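Local coordinates for protein lactose Operon Repressor (Escherichia coli, PDB 1JYE) that represses transcription of the lactose operon by binding operator DNA, the repressor being deposited here as a dimeric variant with a C-terminal deletion, at residues V175-L189 / N208-W220. The protein carries 1 engineered substitution. Numbering follows the deposited sequence.
Sequences VALGHQQIALLAGPL and NQIQPIAEREGDW
One face of the Trp220 indole is covered by the backbone of Gly187 and the ring of Pro188. The contact closes the C-terminal end of a parallel strand pair, 182-186 beside edge strand 214-217, joined by helix 192-207 in a beta-alpha-beta crossover of the periplasmic-binding-protein-like domain. Pro188 CD stands 3.4 Å from the centroid of the five-membered ring, nearly on its normal, while Gly187 CA lies over the six-membered ring; both are CH-pi contacts. With chi1 at -65°, Trp220 CG is anti to its own carbonyl carbon, and one face of the indole is turned to Gly187 and Pro188. A glycerol, probably from the crystallisation liquor, lies about 4 Å from the nearest atom of the Trp220 side chain. The carboxylate of Glu217 is also met over its plane: Leu189 N donates to OE2 at 2.9 Å, 58° out of that plane, and Leu189 CG rests on CD. Glu217 gets there with an extended chain, CG anti to the backbone N, passing Gly187 O and Pro188 CA.

Between the strands, Leu184 N donates to Ala214 O, Arg216 N to Leu184 O, Ala186 N to Arg216 O and Gly218 N to Ala186 O. On the face carrying Leu184 and Glu215, their CB atoms are 4.0 Å apart and Leu184 CG meets Pro212 CB, the side chains of Leu184 and Pro212 both touching His202 of helix 192-207. On the other face Leu185 CD1 approaches Arg216 CB; the extended Arg216 chain carries its guanidinium to a salt bridge with Glu235.

Before the strands, Ile210 CD1 packs against Val175 CG2 at 3.9 Å. Ile182 O receives Ile213 N in a more bent bond, 143° at the hydrogen. Beside it one water spans the separating backbones, donating to Gln180 O and Gln211 O and accepting from Ile182 N at 2.8 Å.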
loop_
_atom_site.group_PDB
_atom_site.type_symbol
_atom_site.label_atom_id
_atom_site.label_comp_id
_atom_site.label_asym_id
_atom_site.label_seq_id
_atom_site.Cartn_x
_atom_site.Cartn_y
_atom_site.Cartn_z
ATOM N N VAL A 175 1.431 22.013 20.487
ATOM C CA VAL A 175 1.693 22.941 21.587
ATOM C C VAL A 175 1.431 24.381 21.149
ATOM O O VAL A 175 0.813 25.162 21.884
ATOM C CB VAL A 175 3.147 22.815 22.088
ATOM C CG1 VAL A 175 3.455 23.920 23.101
ATOM C CG2 VAL A 175 3.347 21.453 22.736
ATOM N N ALA A 176 1.893 24.721 19.948
ATOM C CA ALA A 176 1.719 26.062 19.405
ATOM C C ALA A 176 0.243 26.408 19.238
ATOM O O ALA A 176 -0.141 27.573 19.347
ATOM C CB ALA A 176 2.441 26.184 18.069
ATOM N N LEU A 177 -0.579 25.396 18.967
ATOM C CA LEU A 177 -2.013 25.603 18.801
ATOM C C LEU A 177 -2.714 25.763 20.148
ATOM O O LEU A 177 -3.877 26.162 20.201
ATOM C CB LEU A 177 -2.638 24.439 18.026
ATOM C CG LEU A 177 -2.349 24.400 16.522
ATOM C CD1 LEU A 177 -2.861 23.093 15.936
ATOM C CD2 LEU A 177 -3.009 25.595 15.838
ATOM N N GLY A 178 -2.005 25.445 21.231
ATOM C CA GLY A 178 -2.579 25.584 22.561
ATOM C C GLY A 178 -2.966 24.299 23.277
ATOM O O GLY A 178 -3.539 24.339 24.367
ATOM N N HIS A 179 -2.653 23.152 22.683
ATOM C CA HIS A 179 -2.999 21.871 23.293
ATOM C C HIS A 179 -2.149 21.523 24.511
ATOM O O HIS A 179 -0.931 21.686 24.497
ATOM C CB HIS A 179 -2.882 20.751 22.259
ATOM C CG HIS A 179 -3.927 20.811 21.193
ATOM N ND1 HIS A 179 -5.225 20.398 21.400
ATOM C CD2 HIS A 179 -3.878 21.280 19.924
ATOM C CE1 HIS A 179 -5.932 20.612 20.305
ATOM N NE2 HIS A 179 -5.138 21.147 19.396
ATOM N N GLN A 180 -2.816 21.028 25.551
ATOM C CA GLN A 180 -2.161 20.629 26.795
ATOM C C GLN A 180 -2.569 19.207 27.182
ATOM O O GLN A 180 -1.843 18.525 27.901
ATOM C CB GLN A 180 -2.538 21.595 27.921
ATOM C CG GLN A 180 -2.093 23.032 27.689
ATOM C CD GLN A 180 -0.586 23.191 27.706
ATOM O OE1 GLN A 180 0.120 22.635 26.865
ATOM N NE2 GLN A 180 -0.084 23.956 28.671
ATOM N N GLN A 181 -3.739 18.774 26.710
ATOM C CA GLN A 181 -4.259 17.431 26.982
ATOM C C GLN A 181 -4.013 16.591 25.736
ATOM O O GLN A 181 -4.840 16.561 24.824
ATOM C CB GLN A 181 -5.762 17.488 27.266
ATOM C CG GLN A 181 -6.143 18.220 28.544
ATOM C CD GLN A 181 -5.698 17.482 29.791
ATOM O OE1 GLN A 181 -4.524 17.510 30.160
ATOM N NE2 GLN A 181 -6.636 16.804 30.441
ATOM N N ILE A 182 -2.885 15.893 25.713
ATOM C CA ILE A 182 -2.500 15.105 24.551
ATOM C C ILE A 182 -2.345 13.611 24.803
ATOM O O ILE A 182 -1.835 13.191 25.840
ATOM C CB ILE A 182 -1.181 15.665 23.979
ATOM C CG1 ILE A 182 -1.378 17.145 23.631
ATOM C CG2 ILE A 182 -0.740 14.863 22.753
ATOM C CD1 ILE A 182 -0.110 17.877 23.252
ATOM N N ALA A 183 -2.797 12.807 23.843
ATOM C CA ALA A 183 -2.682 11.361 23.951
ATOM C C ALA A 183 -1.769 10.872 22.836
ATOM O O ALA A 183 -1.688 11.495 21.774
ATOM C CB ALA A 183 -4.056 10.702 23.835
ATOM N N LEU A 184 -1.076 9.767 23.088
ATOM C CA LEU A 184 -0.160 9.190 22.116
ATOM C C LEU A 184 -0.618 7.809 21.675
ATOM O O LEU A 184 -1.054 7.003 22.493
ATOM C CB LEU A 184 1.243 9.052 22.716
ATOM C CG LEU A 184 1.874 10.282 23.375
ATOM C CD1 LEU A 184 3.252 9.904 23.925
ATOM C CD2 LEU A 184 1.984 11.413 22.370
ATOM N N LEU A 185 -0.527 7.541 20.376
ATOM C CA LEU A 185 -0.877 6.226 19.849
ATOM C C LEU A 185 0.353 5.778 19.079
ATOM O O LEU A 185 0.575 6.187 17.938
ATOM C CB LEU A 185 -2.096 6.293 18.922
ATOM C CG LEU A 185 -2.445 4.968 18.227
ATOM C CD1 LEU A 185 -2.523 3.835 19.247
ATOM C CD2 LEU A 185 -3.771 5.119 17.496
ATOM N N ALA A 186 1.157 4.943 19.728
ATOM C CA ALA A 186 2.402 4.453 19.154
ATOM C C ALA A 186 2.231 3.271 18.220
ATOM O O ALA A 186 1.202 2.596 18.229
ATOM C CB ALA A 186 3.368 4.077 20.281
ATOM N N GLY A 187 3.257 3.039 17.407
ATOM C CA GLY A 187 3.251 1.902 16.507
ATOM C C GLY A 187 3.671 0.706 17.345
ATOM O O GLY A 187 3.944 0.865 18.535
ATOM N N PRO A 188 3.739 -0.499 16.766
ATOM C CA PRO A 188 4.137 -1.682 17.535
ATOM C C PRO A 188 5.561 -1.521 18.061
ATOM O O PRO A 188 6.500 -1.336 17.290
ATOM C CB PRO A 188 3.985 -2.815 16.522
ATOM C CG PRO A 188 4.276 -2.136 15.211
ATOM C CD PRO A 188 3.539 -0.828 15.343
ATOM N N LEU A 189 5.723 -1.597 19.377
ATOM C CA LEU A 189 7.045 -1.400 19.958
ATOM C C LEU A 189 8.091 -2.452 19.618
ATOM O O LEU A 189 9.242 -2.333 20.025
ATOM C CB LEU A 189 6.931 -1.207 21.475
ATOM C CG LEU A 189 6.087 0.016 21.855
ATOM C CD1 LEU A 189 6.172 0.234 23.361
ATOM C CD2 LEU A 189 6.582 1.261 21.111
ATOM N N ASN A 208 8.343 20.567 26.700
ATOM C CA ASN A 208 7.282 21.568 26.735
ATOM C C ASN A 208 6.464 21.455 28.024
ATOM O O ASN A 208 5.354 21.981 28.126
ATOM C CB ASN A 208 6.391 21.424 25.494
ATOM C CG ASN A 208 7.034 22.025 24.253
ATOM O OD1 ASN A 208 6.959 23.233 24.027
ATOM N ND2 ASN A 208 7.697 21.189 23.462
ATOM N N GLN A 209 7.040 20.763 29.005
ATOM C CA GLN A 209 6.438 20.566 30.322
ATOM C C GLN A 209 5.038 19.972 30.307
ATOM O O GLN A 209 4.177 20.350 31.101
ATOM C CB GLN A 209 6.462 21.896 31.092
ATOM C CG GLN A 209 7.846 22.537 31.058
ATOM C CD GLN A 209 7.978 23.793 31.909
ATOM O OE1 GLN A 209 8.846 24.628 31.657
ATOM N NE2 GLN A 209 7.137 23.922 32.926
ATOM N N ILE A 210 4.826 19.016 29.410
ATOM C CA ILE A 210 3.539 18.353 29.282
ATOM C C ILE A 210 3.686 16.845 29.401
ATOM O O ILE A 210 4.578 16.250 28.794
ATOM C CB ILE A 210 2.893 18.637 27.904
ATOM C CG1 ILE A 210 2.573 20.125 27.771
ATOM C CG2 ILE A 210 1.635 17.784 27.734
ATOM C CD1 ILE A 210 2.160 20.533 26.370
ATOM N N GLN A 211 2.821 16.236 30.204
ATOM C CA GLN A 211 2.801 14.788 30.342
ATOM C C GLN A 211 1.513 14.358 29.637
ATOM O O GLN A 211 0.438 14.884 29.922
ATOM C CB GLN A 211 2.763 14.373 31.816
ATOM C CG GLN A 211 4.103 14.529 32.527
ATOM C CD GLN A 211 4.076 13.987 33.946
ATOM O OE1 GLN A 211 3.344 14.487 34.794
ATOM N NE2 GLN A 211 4.875 12.955 34.207
ATOM N N PRO A 212 1.608 13.416 28.684
ATOM C CA PRO A 212 0.400 12.973 27.978
ATOM C C PRO A 212 -0.621 12.357 28.929
ATOM O O PRO A 212 -0.245 11.728 29.919
ATOM C CB PRO A 212 0.945 11.966 26.965
ATOM C CG PRO A 212 2.144 11.398 27.660
ATOM C CD PRO A 212 2.784 12.636 28.266
ATOM N N ILE A 213 -1.909 12.532 28.638
ATOM C CA ILE A 213 -2.936 11.974 29.513
ATOM C C ILE A 213 -3.168 10.494 29.258
ATOM O O ILE A 213 -3.893 9.833 30.002
ATOM C CB ILE A 213 -4.281 12.731 29.395
ATOM C CG1 ILE A 213 -4.853 12.601 27.983
ATOM C CG2 ILE A 213 -4.076 14.194 29.745
ATOM C CD1 ILE A 213 -6.253 13.178 27.860
ATOM N N ALA A 214 -2.549 9.975 28.202
ATOM C CA ALA A 214 -2.664 8.566 27.873
ATOM C C ALA A 214 -1.759 8.214 26.707
ATOM O O ALA A 214 -1.487 9.050 25.848
ATOM C CB ALA A 214 -4.111 8.217 27.522
ATOM N N GLU A 215 -1.265 6.983 26.709
ATOM C CA GLU A 215 -0.439 6.497 25.618
ATOM C C GLU A 215 -0.781 5.035 25.409
ATOM O O GLU A 215 -0.877 4.255 26.362
ATOM C CB GLU A 215 1.066 6.690 25.889
ATOM C CG GLU A 215 1.662 5.943 27.073
ATOM C CD GLU A 215 3.177 6.109 27.137
ATOM O OE1 GLU A 215 3.698 6.469 28.214
ATOM O OE2 GLU A 215 3.852 5.880 26.107
ATOM N N ARG A 216 -1.002 4.682 24.149
ATOM C CA ARG A 216 -1.358 3.324 23.783
ATOM C C ARG A 216 -0.477 2.846 22.644
ATOM O O ARG A 216 0.359 3.598 22.134
ATOM C CB ARG A 216 -2.838 3.262 23.393
ATOM C CG ARG A 216 -3.775 3.271 24.600
ATOM C CD ARG A 216 -5.212 3.570 24.201
ATOM N NE ARG A 216 -6.140 3.349 25.308
ATOM C CZ ARG A 216 -6.611 2.157 25.663
ATOM N NH1 ARG A 216 -6.246 1.069 24.996
ATOM N NH2 ARG A 216 -7.454 2.051 26.683
ATOM N N GLU A 217 -0.673 1.592 22.248
ATOM C CA GLU A 217 0.128 0.979 21.198
ATOM C C GLU A 217 -0.743 0.242 20.187
ATOM O O GLU A 217 -1.622 -0.532 20.565
ATOM C CB GLU A 217 1.112 -0.003 21.839
ATOM C CG GLU A 217 2.049 -0.705 20.877
ATOM C CD GLU A 217 2.872 -1.780 21.566
ATOM O OE1 GLU A 217 2.925 -1.785 22.820
ATOM O OE2 GLU A 217 3.475 -2.612 20.862
ATOM N N GLY A 218 -0.485 0.488 18.905
ATOM C CA GLY A 218 -1.238 -0.165 17.844
ATOM C C GLY A 218 -0.332 -1.069 17.027
ATOM O O GLY A 218 0.731 -1.465 17.505
ATOM N N ASP A 219 -0.727 -1.399 15.797
ATOM C CA ASP A 219 0.098 -2.277 14.969
ATOM C C ASP A 219 0.301 -1.788 13.532
ATOM O O ASP A 219 0.602 -2.590 12.642
ATOM C CB ASP A 219 -0.491 -3.698 14.943
ATOM C CG ASP A 219 -1.848 -3.766 14.252
ATOM O OD1 ASP A 219 -2.239 -2.784 13.593
ATOM O OD2 ASP A 219 -2.521 -4.814 14.362
ATOM N N TRP A 220 0.148 -0.478 13.331
ATOM C CA TRP A 220 0.295 0.192 12.030
ATOM C C TRP A 220 -1.000 0.173 11.212
ATOM O O TRP A 220 -1.125 0.916 10.237
ATOM C CB TRP A 220 1.406 -0.445 11.177
ATOM C CG TRP A 220 2.827 -0.347 11.700
ATOM C CD1 TRP A 220 3.752 -1.356 11.718
ATOM C CD2 TRP A 220 3.513 0.827 12.176
ATOM N NE1 TRP A 220 4.962 -0.887 12.166
ATOM C CE2 TRP A 220 4.846 0.446 12.455
ATOM C CE3 TRP A 220 3.131 2.159 12.389
ATOM C CZ2 TRP A 220 5.804 1.351 12.937
ATOM C CZ3 TRP A 220 4.088 3.063 12.870
ATOM C CH2 TRP A 220 5.407 2.649 13.137
HETATM O O HOH W 1 -1.408 16.019 28.084
#